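Local coordinates for protein branched-chain-amino-acid aminotransferase (Pseudomonas sp. UW4, PDB 6JIF) that catalyses the pyridoxal-5'-phosphate-dependent transfer of amino groups between branched-chain amino acids and 2-oxo acids, at residues D34-D39 against C171-A176; H185-S190 against T310-I315. One frame throughout, in Å; residues are numbered along the deposited sequence.

How the contacts relate
The two contacts belong to different sheets of a class IV aminotransferase fold, their centres 27 Å apart and their nearest atoms about 9 Å apart without touching. Contact 1 sets the loop ahead of strand 41-47 against the end of strand 164-174, its one segment in the antiparallel sheet. Contact 2 joins strand 185-189 to strand 308-317 in the mixed sheet. Both segments of contact 1 precede those of contact 2, and the chain from strand 164-174 to strand 185-189 passes directly from one sheet to the other. The cofactor is about 13 Å from the I172 side chain and about 10 Å from that of T310, so both contacts stand back from it.

Contact 1 of 2, residues D34-D39 against C171-A176; sequences DYIKTD and CIPVGA
T38 overlaps the C171-I172 backbone and the CD of P173: its CG2 is 3.9 Å from P173 CD, the two side chains running alongside each other and pointing opposite ways. OG1 sits between the backbone N and the carbonyl carbon (chi1 52°), which brings it to 2.8 Å from C171 O and 3.7 Å from C171 SG. I172 lies under the loop backbone. Its CG2 presses on I36 O at 3.2 Å and its CD1 reaches D34 O, while the Y35 ring meets CG2 obliquely. Farther along, the I36 and P173 side chains meet at about a right angle, CD1 of I36 against CG of P173 at 4.2 Å.

The residues pair in antiparallel order, I36 beside I172 and D34 toward V174, but water takes the place of direct strand bonding. One water accepts from T38 N and donates to I36 O and C171 O, its oxygen 2.8 Å from C171 O. A second gives a proton to T38 OG1 (2.6 Å) and accepts one from C171 N. On its other side strand 164-174 bonds to strand 143-153, and from the second subunit I157 packs on I172 while E66 takes the Y35 hydroxyl. The chemistry is thus that of a loop lying beside a strand end: methyl groups pack against the backbone, and ordered water satisfies the backbone polar atoms that a regular sheet would pair directly.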
loop_
_atom_site.group_PDB
_atom_site.type_symbol
_atom_site.label_atom_id
_atom_site.label_comp_id
_atom_site.label_asym_id
_atom_site.label_seq_id
_atom_site.Cartn_x
_atom_site.Cartn_y
_atom_site.Cartn_z
ATOM N N ASP B 34 14.325 9.012 -14.947
ATOM C CA ASP B 34 14.377 9.995 -13.878
ATOM C C ASP B 34 13.276 11.011 -14.107
ATOM O O ASP B 34 12.996 11.370 -15.247
ATOM C CB ASP B 34 15.674 10.763 -13.867
ATOM C CG ASP B 34 16.860 9.863 -13.693
ATOM O OD1 ASP B 34 16.993 9.290 -12.568
ATOM O OD2 ASP B 34 17.614 9.699 -14.675
ATOM N N TYR B 35 12.708 11.520 -13.020
ATOM C CA TYR B 35 11.680 12.533 -13.164
ATOM C C TYR B 35 12.290 13.804 -13.729
ATOM O O TYR B 35 13.284 14.306 -13.199
ATOM C CB TYR B 35 10.996 12.845 -11.835
ATOM C CG TYR B 35 9.861 13.852 -12.049
ATOM C CD1 TYR B 35 10.122 15.226 -12.080
ATOM C CD2 TYR B 35 8.550 13.430 -12.242
ATOM C CE1 TYR B 35 9.117 16.138 -12.259
ATOM C CE2 TYR B 35 7.546 14.331 -12.435
ATOM C CZ TYR B 35 7.832 15.682 -12.445
ATOM O OH TYR B 35 6.809 16.591 -12.628
ATOM N N ILE B 36 11.673 14.317 -14.801
ATOM C CA ILE B 36 11.955 15.627 -15.379
ATOM C C ILE B 36 10.603 16.304 -15.601
ATOM O O ILE B 36 9.639 15.646 -16.000
ATOM C CB ILE B 36 12.739 15.476 -16.696
ATOM C CG1 ILE B 36 14.210 15.099 -16.413
ATOM C CG2 ILE B 36 12.698 16.752 -17.530
ATOM C CD1 ILE B 36 14.819 14.136 -17.449
ATOM N N LYS B 37 10.501 17.603 -15.305
ATOM C CA LYS B 37 9.204 18.288 -15.445
ATOM C C LYS B 37 8.978 18.690 -16.907
ATOM O O LYS B 37 9.729 19.494 -17.479
ATOM C CB LYS B 37 9.098 19.489 -14.513
ATOM C CG LYS B 37 7.778 20.235 -14.602
ATOM C CD LYS B 37 7.886 21.551 -13.841
ATOM C CE LYS B 37 6.552 22.243 -13.806
ATOM N NZ LYS B 37 6.661 23.547 -13.088
ATOM N N THR B 38 7.978 18.071 -17.513
ATOM C CA THR B 38 7.551 18.386 -18.857
ATOM C C THR B 38 6.503 19.500 -18.799
ATOM O O THR B 38 6.108 19.956 -17.725
ATOM C CB THR B 38 7.049 17.100 -19.532
ATOM O OG1 THR B 38 6.080 16.484 -18.686
ATOM C CG2 THR B 38 8.243 16.131 -19.757
ATOM N N ASP B 39 6.017 19.904 -19.966
ATOM C CA ASP B 39 5.257 21.144 -20.107
ATOM C C ASP B 39 3.834 21.028 -19.563
ATOM O O ASP B 39 3.395 21.891 -18.798
ATOM C CB ASP B 39 5.215 21.543 -21.565
ATOM C CG ASP B 39 6.532 22.082 -22.043
ATOM O OD1 ASP B 39 7.396 22.433 -21.201
ATOM O OD2 ASP B 39 6.707 22.137 -23.263
ATOM N N CYS B 171 4.175 12.986 -18.154
ATOM C CA CYS B 171 5.139 12.270 -18.981
ATOM C C CYS B 171 6.550 12.758 -18.672
ATOM O O CYS B 171 6.765 13.827 -18.083
ATOM C CB CYS B 171 4.811 12.410 -20.489
ATOM S SG CYS B 171 5.024 14.033 -21.211
ATOM N N ILE B 172 7.514 11.939 -19.053
ATOM C CA ILE B 172 8.949 12.274 -18.900
ATOM C C ILE B 172 9.718 11.658 -20.056
ATOM O O ILE B 172 9.387 10.547 -20.479
ATOM C CB ILE B 172 9.542 11.764 -17.564
ATOM C CG1 ILE B 172 9.274 10.263 -17.381
ATOM C CG2 ILE B 172 8.993 12.523 -16.388
ATOM C CD1 ILE B 172 10.164 9.700 -16.313
ATOM N N PRO B 173 10.743 12.334 -20.598
ATOM C CA PRO B 173 11.613 11.677 -21.569
ATOM C C PRO B 173 12.491 10.670 -20.835
ATOM O O PRO B 173 12.929 10.913 -19.705
ATOM C CB PRO B 173 12.435 12.840 -22.124
ATOM C CG PRO B 173 12.561 13.764 -20.935
ATOM C CD PRO B 173 11.190 13.703 -20.282
ATOM N N VAL B 174 12.688 9.492 -21.438
ATOM C CA VAL B 174 13.476 8.440 -20.796
ATOM C C VAL B 174 14.419 7.853 -21.836
ATOM O O VAL B 174 14.216 7.992 -23.054
ATOM C CB VAL B 174 12.582 7.341 -20.155
ATOM C CG1 VAL B 174 11.672 7.939 -19.044
ATOM C CG2 VAL B 174 11.733 6.633 -21.238
ATOM N N GLY B 175 15.522 7.304 -21.348
ATOM C CA GLY B 175 16.441 6.617 -22.223
ATOM C C GLY B 175 16.494 5.166 -21.846
ATOM O O GLY B 175 15.500 4.586 -21.409
ATOM N N ALA B 176 17.664 4.563 -22.019
ATOM C CA ALA B 176 17.868 3.188 -21.597
ATOM C C ALA B 176 17.800 3.146 -20.083
ATOM O O ALA B 176 18.365 4.008 -19.405
ATOM C CB ALA B 176 19.236 2.686 -22.073
HETATM O O HOH W 1 14.382 10.354 -17.254
HETATM O O HOH W 2 6.932 15.766 -16.107
HETATM O O HOH W 3 3.658 15.851 -18.138
#

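Contact 2 of 2, residues H185-S190 against T310-I315; sequences HNFQIS and TPIGGI
The F187 and H185 rings both turn an edge to strand 310-315: T310 CG2 lies in the plane of the F187 ring, 3.8 Å from CZ, and P311 O lies in the plane of the H185 imidazole. Off these planes the approaches are slanted, I312 CG1 coming obliquely to F187 CE1 at 3.6 Å and T310 CG2 to H185 CD2 at 3.4 Å. The T310 methyl is therefore shared by both rings, and F178 meets the imidazole from outside the pair. This is a parallel strand pair with a beta bulge, in the mixed sheet of the aminotransferase fold. H185 N donates to P311 O and G313 N to H185 O, bracketing I312; the next bond, F187 N to G314 O at 3.0 Å, falls one residue late, so G313 and G314 together stand opposite N186. G313, with phi/psi of -80/-52°, makes the kink.

N186 CG is anti to its carbonyl carbon (chi1 -62°), which carries OD1 over the bulge to 3.0 Å from G314 N, while ND2 is bonded to E327. An alanine in place of H185 would remove the imidazole and would probably take away one of the two rings on the T310 methyl and leave the F178 ring without its imidazole neighbour. Strand 227-230 flanks the other side of 185-189, I228 packing on F187, I189 and I315. At the far end I189 CD1 touches I315 CG2 at 3.7 Å.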
loop_
_atom_site.group_PDB
_atom_site.type_symbol
_atom_site.label_atom_id
_atom_site.label_comp_id
_atom_site.label_asym_id
_atom_site.label_seq_id
_atom_site.Cartn_x
_atom_site.Cartn_y
_atom_site.Cartn_z
ATOM N N HIS B 185 22.609 -9.071 -15.446
ATOM C CA HIS B 185 22.603 -8.531 -14.095
ATOM C C HIS B 185 22.301 -9.669 -13.161
ATOM O O HIS B 185 21.595 -10.603 -13.550
ATOM C CB HIS B 185 21.492 -7.482 -13.898
ATOM C CG HIS B 185 21.557 -6.404 -14.898
ATOM N ND1 HIS B 185 22.174 -5.203 -14.651
ATOM C CD2 HIS B 185 21.203 -6.388 -16.200
ATOM C CE1 HIS B 185 22.168 -4.474 -15.748
ATOM N NE2 HIS B 185 21.583 -5.171 -16.705
ATOM N N ASN B 186 22.811 -9.567 -11.930
ATOM C CA ASN B 186 22.575 -10.562 -10.875
ATOM C C ASN B 186 21.476 -10.085 -9.933
ATOM O O ASN B 186 21.418 -8.893 -9.605
ATOM C CB ASN B 186 23.836 -10.870 -10.064
ATOM C CG ASN B 186 24.924 -11.465 -10.940
ATOM O OD1 ASN B 186 24.641 -12.097 -11.943
ATOM N ND2 ASN B 186 26.188 -11.254 -10.562
ATOM N N PHE B 187 20.628 -11.028 -9.493
ATOM C CA PHE B 187 19.527 -10.729 -8.561
ATOM C C PHE B 187 19.587 -11.701 -7.398
ATOM O O PHE B 187 20.213 -12.760 -7.508
ATOM C CB PHE B 187 18.142 -10.811 -9.251
ATOM C CG PHE B 187 17.955 -9.821 -10.391
ATOM C CD1 PHE B 187 18.508 -10.061 -11.618
ATOM C CD2 PHE B 187 17.214 -8.651 -10.190
ATOM C CE1 PHE B 187 18.320 -9.147 -12.683
ATOM C CE2 PHE B 187 17.032 -7.770 -11.202
ATOM C CZ PHE B 187 17.604 -8.018 -12.477
ATOM N N GLN B 188 18.939 -11.345 -6.273
ATOM C CA GLN B 188 18.988 -12.131 -5.038
ATOM C C GLN B 188 17.587 -12.527 -4.575
ATOM O O GLN B 188 16.706 -11.673 -4.483
ATOM C CB GLN B 188 19.639 -11.333 -3.924
ATOM C CG GLN B 188 19.845 -12.145 -2.662
ATOM C CD GLN B 188 20.411 -11.316 -1.567
ATOM O OE1 GLN B 188 19.865 -10.282 -1.185
ATOM N NE2 GLN B 188 21.559 -11.753 -1.048
ATOM N N ILE B 189 17.382 -13.802 -4.271
ATOM C CA ILE B 189 16.073 -14.198 -3.690
ATOM C C ILE B 189 15.857 -13.484 -2.369
ATOM O O ILE B 189 16.753 -13.383 -1.535
ATOM C CB ILE B 189 15.989 -15.725 -3.505
ATOM C CG1 ILE B 189 16.003 -16.423 -4.859
ATOM C CG2 ILE B 189 14.745 -16.132 -2.681
ATOM C CD1 ILE B 189 15.051 -15.867 -5.921
ATOM N N SER B 190 14.630 -12.981 -2.155
ATOM C CA SER B 190 14.307 -12.309 -0.908
ATOM C C SER B 190 13.458 -13.207 -0.019
ATOM O O SER B 190 12.687 -14.033 -0.500
ATOM C CB SER B 190 13.536 -11.014 -1.189
ATOM O OG SER B 190 13.159 -10.387 0.037
ATOM N N THR B 310 15.490 -7.066 -18.912
ATOM C CA THR B 310 16.752 -7.050 -18.176
ATOM C C THR B 310 17.270 -8.479 -18.170
ATOM O O THR B 310 16.631 -9.346 -17.568
ATOM C CB THR B 310 16.529 -6.548 -16.751
ATOM O OG1 THR B 310 15.943 -5.235 -16.796
ATOM C CG2 THR B 310 17.845 -6.528 -15.977
ATOM N N PRO B 311 18.377 -8.795 -18.839
ATOM C CA PRO B 311 18.880 -10.172 -18.800
ATOM C C PRO B 311 19.383 -10.518 -17.400
ATOM O O PRO B 311 19.940 -9.672 -16.698
ATOM C CB PRO B 311 20.002 -10.165 -19.856
ATOM C CG PRO B 311 19.689 -9.073 -20.737
ATOM C CD PRO B 311 19.105 -7.995 -19.821
ATOM N N ILE B 312 19.095 -11.745 -16.960
ATOM C CA ILE B 312 19.559 -12.218 -15.663
ATOM C C ILE B 312 20.839 -13.015 -15.880
ATOM O O ILE B 312 20.848 -14.002 -16.625
ATOM C CB ILE B 312 18.510 -13.056 -14.933
ATOM C CG1 ILE B 312 17.349 -12.135 -14.537
ATOM C CG2 ILE B 312 19.160 -13.730 -13.719
ATOM C CD1 ILE B 312 16.088 -12.872 -14.283
ATOM N N GLY B 313 21.911 -12.567 -15.259
ATOM C CA GLY B 313 23.150 -13.338 -15.318
ATOM C C GLY B 313 23.048 -14.463 -14.292
ATOM O O GLY B 313 23.115 -15.654 -14.643
ATOM N N GLY B 314 22.728 -14.127 -13.059
ATOM C CA GLY B 314 22.663 -15.157 -12.034
ATOM C C GLY B 314 21.650 -14.768 -10.988
ATOM O O GLY B 314 21.380 -13.586 -10.777
ATOM N N ILE B 315 21.133 -15.773 -10.299
ATOM C CA ILE B 315 20.268 -15.589 -9.135
ATOM C C ILE B 315 20.981 -16.157 -7.918
ATOM O O ILE B 315 21.389 -17.321 -7.935
ATOM C CB ILE B 315 18.906 -16.280 -9.310
ATOM C CG1 ILE B 315 18.171 -15.573 -10.455
ATOM C CG2 ILE B 315 18.146 -16.241 -8.002
ATOM C CD1 ILE B 315 16.871 -16.238 -10.836
#